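Local coordinates for protein cyclodipeptide synthase, BtCDPS (Bacillus thermoamylovorans, PDB 6ZTU) that probably makes cyclodipeptides by joining two activated aminoacyl groups, which enzymes of this family usually take from charged tRNAs, at residues Ala179-Phe184 with Trp204-Lys209; Ile130-Lys135 with Phe215-Ser220; Asn123-Asn128 with Phe183-Ala188; Asp149-Arg154 with Asn168-Ala173. All coordinates share one frame; numbering follows the deposited sequence.

Contact 1 (Ala179-Phe184 with Trp204-Lys209); sequences AELPFF and WKLGEK. With 0RE ((2S)-hexane-1,2-diol), chain B.
A buried edge-to-face aromatic contact, Phe184 against Trp204, joins helix 167-191 to the start of helix 205-211 beside the bound hexanediol. The Phe184 ring brings its CD2 edge over the indole, with Phe184 CD2 3.5 Å from Trp204 CE2 and the two planes inclined at 55°. Closer to the backbone, Phe184 CB lies against the benzo end of the indole, 3.5 Å from Trp204 CH2. Trp204 holds the N-cap position of its helix, and its CG, anti to the backbone N (chi1 179°), carries the indole toward helix 167-191. Phe184 CD2 covers one face of the indole, and the amide N of Gly207 sits over the centre of the other. In this Rossmann-like fold, related to that of class I aminoacyl-tRNA synthetases, Trp204 follows strand 196-200 and also meets Tyr225 of strand 223-229. Leu181 comes in obliquely from one helical turn back, its CD2 3.8 Å from Trp204 CZ2. On the ligand side, the diol hydroxyl O01 donates a hydrogen bond of 2.9 Å to Glu180 OE1. The same O01 lies in the plane of the Phe184 ring, at its edge, 3.6 Å from Phe184 CZ.

Contact 2 (Ile130-Lys135 with Phe215-Ser220); sequences IYYFEK and FYIKMS
The last turns of helix 120-135 run past an irregular loop, 215-220, and the backbones come nearest at Tyr132 and Ile217, whose CA atoms are 7.5 Å apart. From Ile217 to Ser220 the loop is extended, with phi and psi in the beta region, but it forms no regular strand here. One side chain, Tyr132, does the work for the helix. Its CG lies beside the backbone N and anti to the carbonyl carbon (chi1 -75°), which turns the ring toward the loop, slanting across Tyr216 and Ile217. Near the root of the ring, Tyr132 CD2 packs on Ile217 CG1 at 3.8 Å, and the two side chains lie alongside each other, pointing opposite ways. Farther out, the phenol end rests on the CB of Tyr216: Tyr132 CZ is 3.6 Å from Tyr216 CB and Tyr132 OH 3.5 Å from that same carbon. Tyr216 starts toward the helix but its ring then leads off, so its CB makes the closest approach. Within the helix, Tyr131 places its CD2 over the centre of one face of the Tyr132 ring. The contact grades from the exposed Tyr216 to the buried Ile217. Phe139 of helix 137-157 touches both Tyr132 and Ile217, and Leu185 of helix 167-191 touches Ile217 as well. This is helix-on-loop packing, joining the C-terminal end of helix 120-135 to the connection between helix 205-211 and strand 223-229.

Contact 3 (Asn123-Asn128 with Phe183-Ala188); sequences NEVYQN and FFLSGA
Val125 presents both of its methyl groups to helix 167-191, CG1 overlapping the side chain of Leu185 and CG2 that of Ser186. This is helix-on-helix packing at an irregular place: helix 120-135 is regular here, whereas helix 167-191 is kinked and Ser186 has phi and psi of -152° and 34°, far from helical values. The valine and leucine cross at a slant, with Val125 CG1 3.8 Å from Leu185 CD1. Because CG1 stands anti to the backbone N (chi1 174°), CG2 is left beside that N, where it faces the serine. The backbones are closest at Val125 and Ser186, with their CA atoms 7.6 Å apart. Pro182, a turn before Ser186, also touches Val125. At the kink the amide N of Ala188 makes no bond to the preceding turn and instead donates to the side-chain OE1 of Gln223, while Ser220 of the loop before strand 223-229 is bonded to the backbone of Leu185. The Ser186 hydroxyl is buried but satisfied, since it is hydrogen-bonded to Ser220 OG, and its contact with the valine is van der Waals only: Ser186 OG lies 3.7 Å from Val125 CG2.

Contact 4 (Asp149-Arg154 with Asn168-Ala173); sequences DALSSR and NMLFHA
Two successive helices of the chain, 137-157 and 167-191, cross steeply here, and Leu151 of the first packs against Met169, Leu170 and Ala173 of the second. The segment axes pass 10.2 Å apart with their directions at 108°, so the contact is compact and one side chain carries most of it. The two methyls of Leu151 divide the partners. Leu151 CD1 lies near the backbone of the second helix, 3.6 Å from Met169 O, and also reaches Met169 CB at 3.9 Å. Leu151 CD2 packs on Ala173 CB at 3.7 Å, where the small alanine lets the backbones approach. The pair is part of the helical portion of this Rossmann-like protein, and a third helix, 68-74, closes on it: Ala74 touches Leu151, and Leu71 touches Ala173. Ser153 and Arg154, which take no part in the crossing, bond back to their own helix. Asp149 O takes both Ser153 OG, at 3.1 Å, and Ser153 N, which come from opposite faces of its carbonyl plane. Arg154 NH1 donates to Ala150 O at 3.1 Å with an N-H...O angle of 160°, the oxygen lying in the guanidinium plane, while Arg154 NH2 bonds to Pro35 O.

Helix 167-191 is the common thread: contacts 1 and 3 use adjoining, overlapping parts of it and contact 4 its N-terminal end, while contact 2 reaches it through Ser220 and Ile217, which meet Ser186 and Leu185 of contact 3. Contacts 1 and 3 are buried and share Phe183 and Phe184; contact 1 has the aromatic pair and the diol, contact 3 a valine against a leucine and a serine beside a kink. Contacts 2 and 4 are only partly buried and lie farther from the chain's centre, one turning on a tyrosine, the other on a leucine. Contacts 2 and 3 both use helix 120-135. Contact 4 has no touch with contacts 1 and 3 but meets contact 2 where Phe171 packs on Phe133.

Contact 1 (Ala179-Phe184 with Trp204-Lys209)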
# COMPACT_ATOMS: atom_id res chain seq x y z
N ALA A 179 -4.19 -4.25 8.56
CA ALA A 179 -5.09 -3.15 8.25
C ALA A 179 -4.98 -2.69 6.79
O ALA A 179 -5.97 -2.21 6.23
CB ALA A 179 -4.83 -1.97 9.18
N GLU A 180 -3.79 -2.79 6.18
CA GLU A 180 -3.62 -2.36 4.80
C GLU A 180 -3.99 -3.45 3.81
O GLU A 180 -4.35 -3.16 2.66
CB GLU A 180 -2.18 -1.90 4.53
CG GLU A 180 -1.15 -3.04 4.63
CD GLU A 180 0.27 -2.66 4.19
OE1 GLU A 180 0.46 -1.60 3.56
OE2 GLU A 180 1.21 -3.44 4.50
N LEU A 181 -3.89 -4.72 4.22
CA LEU A 181 -4.10 -5.82 3.28
C LEU A 181 -5.44 -5.80 2.54
O LEU A 181 -5.45 -6.19 1.37
CB LEU A 181 -3.92 -7.16 3.99
CG LEU A 181 -2.50 -7.70 3.99
CD1 LEU A 181 -2.45 -9.00 4.78
CD2 LEU A 181 -1.99 -7.94 2.55
N PRO A 182 -6.58 -5.40 3.13
CA PRO A 182 -7.81 -5.43 2.33
C PRO A 182 -7.71 -4.65 1.03
O PRO A 182 -8.41 -4.99 0.07
CB PRO A 182 -8.87 -4.84 3.27
CG PRO A 182 -8.37 -5.18 4.64
CD PRO A 182 -6.86 -4.99 4.53
N PHE A 183 -6.87 -3.61 0.97
CA PHE A 183 -6.74 -2.86 -0.28
C PHE A 183 -5.90 -3.60 -1.31
O PHE A 183 -6.15 -3.45 -2.51
CB PHE A 183 -6.16 -1.47 -0.02
CG PHE A 183 -7.15 -0.55 0.61
CD1 PHE A 183 -8.06 0.13 -0.19
CD2 PHE A 183 -7.24 -0.43 1.99
CE1 PHE A 183 -9.02 0.94 0.38
CE2 PHE A 183 -8.19 0.39 2.55
CZ PHE A 183 -9.08 1.06 1.74
N PHE A 184 -4.92 -4.41 -0.87
CA PHE A 184 -4.22 -5.31 -1.78
C PHE A 184 -5.16 -6.35 -2.37
O PHE A 184 -4.99 -6.78 -3.52
CB PHE A 184 -3.10 -6.07 -1.05
CG PHE A 184 -1.92 -5.23 -0.60
CD1 PHE A 184 -2.06 -4.26 0.39
CD2 PHE A 184 -0.65 -5.49 -1.11
CE1 PHE A 184 -0.95 -3.54 0.83
CE2 PHE A 184 0.47 -4.77 -0.66
CZ PHE A 184 0.31 -3.80 0.31
N TRP A 204 5.42 -7.85 -4.29
CA TRP A 204 4.61 -8.28 -3.16
C TRP A 204 4.68 -9.80 -3.08
O TRP A 204 3.94 -10.50 -3.78
CB TRP A 204 3.18 -7.76 -3.31
CG TRP A 204 2.24 -8.16 -2.21
CD1 TRP A 204 2.53 -8.32 -0.88
CD2 TRP A 204 0.85 -8.46 -2.35
NE1 TRP A 204 1.40 -8.70 -0.19
CE2 TRP A 204 0.36 -8.79 -1.07
CE3 TRP A 204 -0.03 -8.47 -3.44
CZ2 TRP A 204 -0.97 -9.15 -0.86
CZ3 TRP A 204 -1.35 -8.81 -3.22
CH2 TRP A 204 -1.80 -9.16 -1.95
N LYS A 205 5.57 -10.31 -2.21
CA LYS A 205 5.83 -11.75 -2.13
C LYS A 205 4.59 -12.54 -1.72
O LYS A 205 4.31 -13.60 -2.29
CB LYS A 205 6.98 -12.00 -1.14
CG LYS A 205 7.47 -13.44 -1.07
CD LYS A 205 7.41 -14.15 -2.42
CE LYS A 205 7.45 -15.66 -2.24
NZ LYS A 205 6.75 -16.37 -3.35
N LEU A 206 3.85 -12.05 -0.72
CA LEU A 206 2.62 -12.73 -0.34
C LEU A 206 1.64 -12.75 -1.49
O LEU A 206 0.91 -13.74 -1.68
CB LEU A 206 2.01 -12.04 0.88
CG LEU A 206 0.61 -12.45 1.30
CD1 LEU A 206 0.48 -13.95 1.49
CD2 LEU A 206 0.25 -11.70 2.58
N GLY A 207 1.62 -11.68 -2.30
CA GLY A 207 0.76 -11.68 -3.47
C GLY A 207 1.11 -12.78 -4.44
O GLY A 207 0.22 -13.40 -5.04
N GLU A 208 2.40 -13.05 -4.61
CA GLU A 208 2.82 -14.16 -5.46
C GLU A 208 2.25 -15.47 -4.94
O GLU A 208 1.76 -16.30 -5.73
CB GLU A 208 4.35 -14.23 -5.52
CG GLU A 208 4.98 -13.02 -6.18
CD GLU A 208 6.50 -13.02 -6.09
OE1 GLU A 208 7.08 -14.08 -5.74
OE2 GLU A 208 7.12 -11.97 -6.38
N LYS A 209 2.28 -15.68 -3.63
CA LYS A 209 1.74 -16.91 -3.07
C LYS A 209 0.23 -16.97 -3.22
O LYS A 209 -0.33 -18.02 -3.52
CB LYS A 209 2.14 -17.04 -1.60
CG LYS A 209 3.63 -17.04 -1.38
CD LYS A 209 3.96 -17.60 -0.02
CE LYS A 209 5.46 -17.73 0.19
NZ LYS A 209 6.04 -16.41 0.51
O01 0RE B . 2.43 -1.15 1.55
C02 0RE B . 2.89 -0.24 0.60
C03 0RE B . 1.70 0.26 -0.21
O04 0RE B . 1.36 -0.70 -1.18
C05 0RE B . 0.54 0.52 0.73
C06 0RE B . 0.93 1.59 1.75
C07 0RE B . -0.20 1.71 2.77
C08 0RE B . -0.81 3.09 2.56

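Contact 2 (Ile130-Lys135 with Phe215-Ser220)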
# COMPACT_ATOMS: atom_id res chain seq x y z
N ILE A 130 -7.90 -11.34 9.35
CA ILE A 130 -7.61 -11.62 10.75
C ILE A 130 -7.89 -13.08 11.07
O ILE A 130 -7.16 -13.71 11.84
CB ILE A 130 -8.42 -10.67 11.64
CG1 ILE A 130 -7.84 -9.27 11.56
CG2 ILE A 130 -8.47 -11.19 13.08
CD1 ILE A 130 -8.77 -8.22 12.12
N TYR A 131 -8.96 -13.63 10.50
CA TYR A 131 -9.30 -15.03 10.74
C TYR A 131 -8.18 -15.95 10.27
O TYR A 131 -7.72 -16.83 11.02
CB TYR A 131 -10.61 -15.37 10.04
CG TYR A 131 -11.01 -16.81 10.17
CD1 TYR A 131 -11.75 -17.25 11.25
CD2 TYR A 131 -10.61 -17.75 9.22
CE1 TYR A 131 -12.12 -18.58 11.38
CE2 TYR A 131 -10.97 -19.08 9.34
CZ TYR A 131 -11.72 -19.49 10.42
OH TYR A 131 -12.08 -20.82 10.55
N TYR A 132 -7.71 -15.76 9.05
CA TYR A 132 -6.65 -16.65 8.56
C TYR A 132 -5.30 -16.34 9.20
O TYR A 132 -4.46 -17.24 9.31
CB TYR A 132 -6.61 -16.60 7.03
CG TYR A 132 -7.78 -17.38 6.47
CD1 TYR A 132 -7.81 -18.77 6.54
CD2 TYR A 132 -8.89 -16.73 5.94
CE1 TYR A 132 -8.89 -19.49 6.07
CE2 TYR A 132 -9.98 -17.45 5.47
CZ TYR A 132 -9.97 -18.84 5.54
OH TYR A 132 -11.04 -19.58 5.09
N PHE A 133 -5.07 -15.10 9.65
CA PHE A 133 -3.87 -14.83 10.42
C PHE A 133 -3.85 -15.66 11.70
O PHE A 133 -2.80 -16.13 12.13
CB PHE A 133 -3.77 -13.33 10.77
CG PHE A 133 -2.56 -12.98 11.58
CD1 PHE A 133 -1.36 -12.72 10.97
CD2 PHE A 133 -2.62 -12.93 12.97
CE1 PHE A 133 -0.23 -12.39 11.70
CE2 PHE A 133 -1.50 -12.61 13.72
CZ PHE A 133 -0.30 -12.34 13.08
N GLU A 134 -5.02 -15.82 12.33
CA GLU A 134 -5.12 -16.61 13.55
C GLU A 134 -5.06 -18.10 13.27
O GLU A 134 -4.40 -18.84 14.01
CB GLU A 134 -6.43 -16.28 14.28
CG GLU A 134 -6.53 -14.88 14.83
CD GLU A 134 -7.83 -14.67 15.60
OE1 GLU A 134 -8.36 -15.66 16.16
OE2 GLU A 134 -8.32 -13.51 15.63
N LYS A 135 -5.70 -18.56 12.19
CA LYS A 135 -6.00 -19.98 11.99
C LYS A 135 -5.10 -20.68 10.99
O LYS A 135 -5.03 -21.92 11.02
CB LYS A 135 -7.46 -20.16 11.54
CG LYS A 135 -8.51 -19.68 12.54
CD LYS A 135 -8.66 -20.64 13.70
CE LYS A 135 -9.77 -20.18 14.65
NZ LYS A 135 -9.99 -21.16 15.74
N PHE A 215 -3.56 -20.12 -0.47
CA PHE A 215 -4.36 -19.80 0.70
C PHE A 215 -5.83 -19.75 0.34
O PHE A 215 -6.20 -19.63 -0.82
CB PHE A 215 -4.00 -18.43 1.31
CG PHE A 215 -2.54 -18.23 1.53
CD1 PHE A 215 -1.93 -18.73 2.67
CD2 PHE A 215 -1.78 -17.51 0.63
CE1 PHE A 215 -0.60 -18.53 2.90
CE2 PHE A 215 -0.43 -17.31 0.86
CZ PHE A 215 0.15 -17.81 1.99
N TYR A 216 -6.67 -19.81 1.38
CA TYR A 216 -8.08 -19.52 1.19
C TYR A 216 -8.30 -18.03 1.02
O TYR A 216 -9.33 -17.63 0.47
CB TYR A 216 -8.90 -20.07 2.35
CG TYR A 216 -8.98 -21.59 2.30
CD1 TYR A 216 -9.48 -22.23 1.17
CD2 TYR A 216 -8.56 -22.36 3.36
CE1 TYR A 216 -9.55 -23.61 1.10
CE2 TYR A 216 -8.63 -23.74 3.31
CZ TYR A 216 -9.12 -24.35 2.17
OH TYR A 216 -9.20 -25.73 2.10
N ILE A 217 -7.34 -17.20 1.46
CA ILE A 217 -7.33 -15.78 1.10
C ILE A 217 -7.05 -15.64 -0.39
O ILE A 217 -6.05 -16.16 -0.89
CB ILE A 217 -6.27 -15.03 1.92
CG1 ILE A 217 -6.69 -14.90 3.39
CG2 ILE A 217 -5.98 -13.64 1.31
CD1 ILE A 217 -7.62 -13.76 3.66
N LYS A 218 -7.92 -14.92 -1.10
CA LYS A 218 -7.77 -14.67 -2.53
C LYS A 218 -7.90 -13.17 -2.81
O LYS A 218 -8.62 -12.45 -2.11
CB LYS A 218 -8.83 -15.40 -3.37
CG LYS A 218 -8.63 -16.89 -3.52
CD LYS A 218 -9.73 -17.47 -4.41
CE LYS A 218 -9.56 -17.03 -5.86
NZ LYS A 218 -10.15 -18.02 -6.79
N MET A 219 -7.23 -12.72 -3.86
CA MET A 219 -7.55 -11.41 -4.41
C MET A 219 -8.88 -11.49 -5.14
O MET A 219 -9.23 -12.51 -5.74
CB MET A 219 -6.45 -10.93 -5.36
CG MET A 219 -5.15 -10.60 -4.65
SD MET A 219 -3.78 -10.35 -5.78
CE MET A 219 -4.32 -8.85 -6.60
N SER A 220 -9.64 -10.40 -5.08
CA SER A 220 -10.84 -10.29 -5.90
C SER A 220 -10.48 -10.38 -7.38
O SER A 220 -9.41 -9.94 -7.81
CB SER A 220 -11.57 -8.98 -5.62
OG SER A 220 -12.02 -8.95 -4.28

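Contact 3 (Asn123-Asn128 with Phe183-Ala188)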
# COMPACT_ATOMS: atom_id res chain seq x y z
N ASN A 123 -14.48 -4.15 5.83
CA ASN A 123 -14.57 -4.84 7.11
C ASN A 123 -14.60 -6.35 6.92
O ASN A 123 -13.97 -7.08 7.68
CB ASN A 123 -15.81 -4.38 7.87
CG ASN A 123 -15.58 -3.06 8.59
OD1 ASN A 123 -14.46 -2.76 9.01
ND2 ASN A 123 -16.63 -2.26 8.72
N GLU A 124 -15.32 -6.82 5.90
CA GLU A 124 -15.42 -8.27 5.73
C GLU A 124 -14.11 -8.86 5.24
O GLU A 124 -13.70 -9.93 5.69
CB GLU A 124 -16.58 -8.59 4.79
CG GLU A 124 -17.89 -8.24 5.48
CD GLU A 124 -19.11 -8.81 4.80
OE1 GLU A 124 -19.13 -8.87 3.55
OE2 GLU A 124 -20.05 -9.19 5.52
N VAL A 125 -13.41 -8.16 4.34
CA VAL A 125 -12.08 -8.64 3.95
C VAL A 125 -11.12 -8.60 5.13
O VAL A 125 -10.34 -9.54 5.36
CB VAL A 125 -11.56 -7.81 2.76
CG1 VAL A 125 -10.11 -8.20 2.44
CG2 VAL A 125 -12.45 -8.03 1.56
N TYR A 126 -11.15 -7.51 5.91
CA TYR A 126 -10.32 -7.41 7.11
C TYR A 126 -10.59 -8.56 8.07
O TYR A 126 -9.65 -9.16 8.62
CB TYR A 126 -10.60 -6.06 7.80
CG TYR A 126 -9.69 -5.67 8.94
CD1 TYR A 126 -8.32 -5.82 8.87
CD2 TYR A 126 -10.22 -5.07 10.08
CE1 TYR A 126 -7.50 -5.45 9.90
CE2 TYR A 126 -9.41 -4.68 11.12
CZ TYR A 126 -8.05 -4.88 11.03
OH TYR A 126 -7.23 -4.48 12.07
N GLN A 127 -11.87 -8.88 8.29
CA GLN A 127 -12.22 -10.02 9.14
C GLN A 127 -11.65 -11.32 8.59
O GLN A 127 -11.20 -12.18 9.36
CB GLN A 127 -13.74 -10.16 9.29
CG GLN A 127 -14.43 -9.01 10.04
CD GLN A 127 -15.93 -8.96 9.71
OE1 GLN A 127 -16.55 -9.99 9.44
NE2 GLN A 127 -16.51 -7.76 9.72
N ASN A 128 -11.71 -11.51 7.27
CA ASN A 128 -11.09 -12.70 6.66
C ASN A 128 -9.59 -12.73 6.91
O ASN A 128 -9.03 -13.78 7.23
CB ASN A 128 -11.35 -12.74 5.16
CG ASN A 128 -12.76 -13.12 4.81
OD1 ASN A 128 -13.43 -13.84 5.55
ND2 ASN A 128 -13.24 -12.63 3.67
N PHE A 183 -6.87 -3.61 0.97
CA PHE A 183 -6.74 -2.86 -0.28
C PHE A 183 -5.90 -3.60 -1.31
O PHE A 183 -6.15 -3.45 -2.51
CB PHE A 183 -6.16 -1.47 -0.02
CG PHE A 183 -7.15 -0.55 0.61
CD1 PHE A 183 -8.06 0.13 -0.19
CD2 PHE A 183 -7.24 -0.43 1.99
CE1 PHE A 183 -9.02 0.94 0.38
CE2 PHE A 183 -8.19 0.39 2.55
CZ PHE A 183 -9.08 1.06 1.74
N PHE A 184 -4.92 -4.41 -0.87
CA PHE A 184 -4.22 -5.31 -1.78
C PHE A 184 -5.16 -6.35 -2.37
O PHE A 184 -4.99 -6.78 -3.52
CB PHE A 184 -3.10 -6.07 -1.05
CG PHE A 184 -1.92 -5.23 -0.60
CD1 PHE A 184 -2.06 -4.26 0.39
CD2 PHE A 184 -0.65 -5.49 -1.11
CE1 PHE A 184 -0.95 -3.54 0.83
CE2 PHE A 184 0.47 -4.77 -0.66
CZ PHE A 184 0.31 -3.80 0.31
N LEU A 185 -6.11 -6.83 -1.57
CA LEU A 185 -6.96 -7.94 -1.96
C LEU A 185 -8.19 -7.50 -2.73
O LEU A 185 -8.64 -8.20 -3.65
CB LEU A 185 -7.42 -8.72 -0.72
CG LEU A 185 -6.31 -9.35 0.12
CD1 LEU A 185 -6.87 -9.86 1.43
CD2 LEU A 185 -5.67 -10.48 -0.69
N SER A 186 -8.74 -6.32 -2.38
CA SER A 186 -10.06 -5.94 -2.88
C SER A 186 -10.23 -4.42 -2.98
O SER A 186 -11.35 -3.92 -2.79
CB SER A 186 -11.17 -6.51 -1.99
OG SER A 186 -11.07 -7.93 -1.86
N GLY A 187 -9.17 -3.67 -3.29
CA GLY A 187 -9.27 -2.21 -3.30
C GLY A 187 -10.33 -1.67 -4.25
O GLY A 187 -11.05 -0.73 -3.91
N ALA A 188 -10.44 -2.25 -5.45
CA ALA A 188 -11.45 -1.77 -6.40
C ALA A 188 -12.84 -1.88 -5.80
O ALA A 188 -13.64 -0.93 -5.88
CB ALA A 188 -11.38 -2.56 -7.71

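Contact 4 (Asp149-Arg154 with Asn168-Ala173)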
# COMPACT_ATOMS: atom_id res chain seq x y z
N ASP A 149 9.60 -7.06 6.98
CA ASP A 149 10.05 -6.17 5.91
C ASP A 149 9.80 -4.71 6.28
O ASP A 149 10.67 -3.85 6.07
CB ASP A 149 9.30 -6.48 4.61
CG ASP A 149 9.68 -7.80 4.00
OD1 ASP A 149 10.67 -8.44 4.44
OD2 ASP A 149 8.96 -8.21 3.06
N ALA A 150 8.61 -4.42 6.79
CA ALA A 150 8.26 -3.05 7.15
C ALA A 150 9.17 -2.51 8.24
O ALA A 150 9.58 -1.35 8.19
CB ALA A 150 6.79 -2.98 7.59
N LEU A 151 9.50 -3.34 9.23
CA LEU A 151 10.34 -2.88 10.33
C LEU A 151 11.80 -2.78 9.92
O LEU A 151 12.49 -1.82 10.27
CB LEU A 151 10.21 -3.80 11.54
CG LEU A 151 8.86 -3.77 12.27
CD1 LEU A 151 8.85 -4.76 13.42
CD2 LEU A 151 8.51 -2.36 12.77
N SER A 152 12.28 -3.76 9.14
CA SER A 152 13.68 -3.74 8.73
C SER A 152 13.99 -2.54 7.84
O SER A 152 15.03 -1.89 8.01
CB SER A 152 14.02 -5.07 8.03
OG SER A 152 13.90 -4.93 6.63
N SER A 153 13.10 -2.21 6.90
CA SER A 153 13.40 -1.10 6.01
C SER A 153 13.37 0.23 6.75
O SER A 153 14.10 1.16 6.38
CB SER A 153 12.44 -1.09 4.82
OG SER A 153 11.10 -0.88 5.21
N ARG A 154 12.55 0.35 7.79
CA ARG A 154 12.52 1.60 8.53
C ARG A 154 13.56 1.67 9.63
O ARG A 154 13.95 2.77 10.03
CB ARG A 154 11.12 1.84 9.10
CG ARG A 154 10.16 2.26 8.01
CD ARG A 154 8.73 2.02 8.41
NE ARG A 154 7.83 2.41 7.32
CZ ARG A 154 7.41 1.58 6.36
NH1 ARG A 154 7.80 0.32 6.35
NH2 ARG A 154 6.59 2.03 5.43
N ASN A 168 7.74 -9.70 19.58
CA ASN A 168 6.82 -8.68 20.07
C ASN A 168 6.80 -7.46 19.15
O ASN A 168 5.75 -6.84 18.96
CB ASN A 168 7.17 -8.28 21.50
CG ASN A 168 6.30 -8.99 22.53
OD1 ASN A 168 6.55 -10.15 22.87
ND2 ASN A 168 5.27 -8.31 23.00
N MET A 169 7.95 -7.12 18.56
CA MET A 169 7.97 -6.08 17.54
C MET A 169 7.16 -6.50 16.32
O MET A 169 6.34 -5.72 15.81
CB MET A 169 9.41 -5.76 17.15
CG MET A 169 10.18 -4.94 18.19
SD MET A 169 11.96 -4.91 17.88
CE MET A 169 12.05 -4.05 16.30
N LEU A 170 7.38 -7.73 15.84
CA LEU A 170 6.68 -8.21 14.65
C LEU A 170 5.17 -8.24 14.85
O LEU A 170 4.41 -7.87 13.95
CB LEU A 170 7.16 -9.61 14.28
CG LEU A 170 8.59 -9.75 13.77
CD1 LEU A 170 8.94 -11.23 13.55
CD2 LEU A 170 8.79 -8.96 12.50
N PHE A 171 4.73 -8.70 16.02
CA PHE A 171 3.29 -8.81 16.25
C PHE A 171 2.65 -7.45 16.46
O PHE A 171 1.47 -7.28 16.16
CB PHE A 171 3.01 -9.75 17.42
CG PHE A 171 2.92 -11.20 17.02
CD1 PHE A 171 1.71 -11.75 16.65
CD2 PHE A 171 4.05 -12.00 16.99
CE1 PHE A 171 1.62 -13.07 16.27
CE2 PHE A 171 3.97 -13.34 16.62
CZ PHE A 171 2.75 -13.87 16.26
N HIS A 172 3.41 -6.47 16.97
CA HIS A 172 2.86 -5.13 17.07
C HIS A 172 2.73 -4.48 15.70
O HIS A 172 1.68 -3.91 15.37
CB HIS A 172 3.73 -4.27 17.99
CG HIS A 172 3.08 -2.98 18.40
ND1 HIS A 172 1.91 -2.93 19.13
CD2 HIS A 172 3.43 -1.69 18.18
CE1 HIS A 172 1.57 -1.67 19.34
NE2 HIS A 172 2.48 -0.90 18.78
N ALA A 173 3.79 -4.56 14.89
CA ALA A 173 3.77 -3.96 13.56
C ALA A 173 2.87 -4.72 12.58
O ALA A 173 2.47 -4.14 11.56
CB ALA A 173 5.18 -3.89 12.99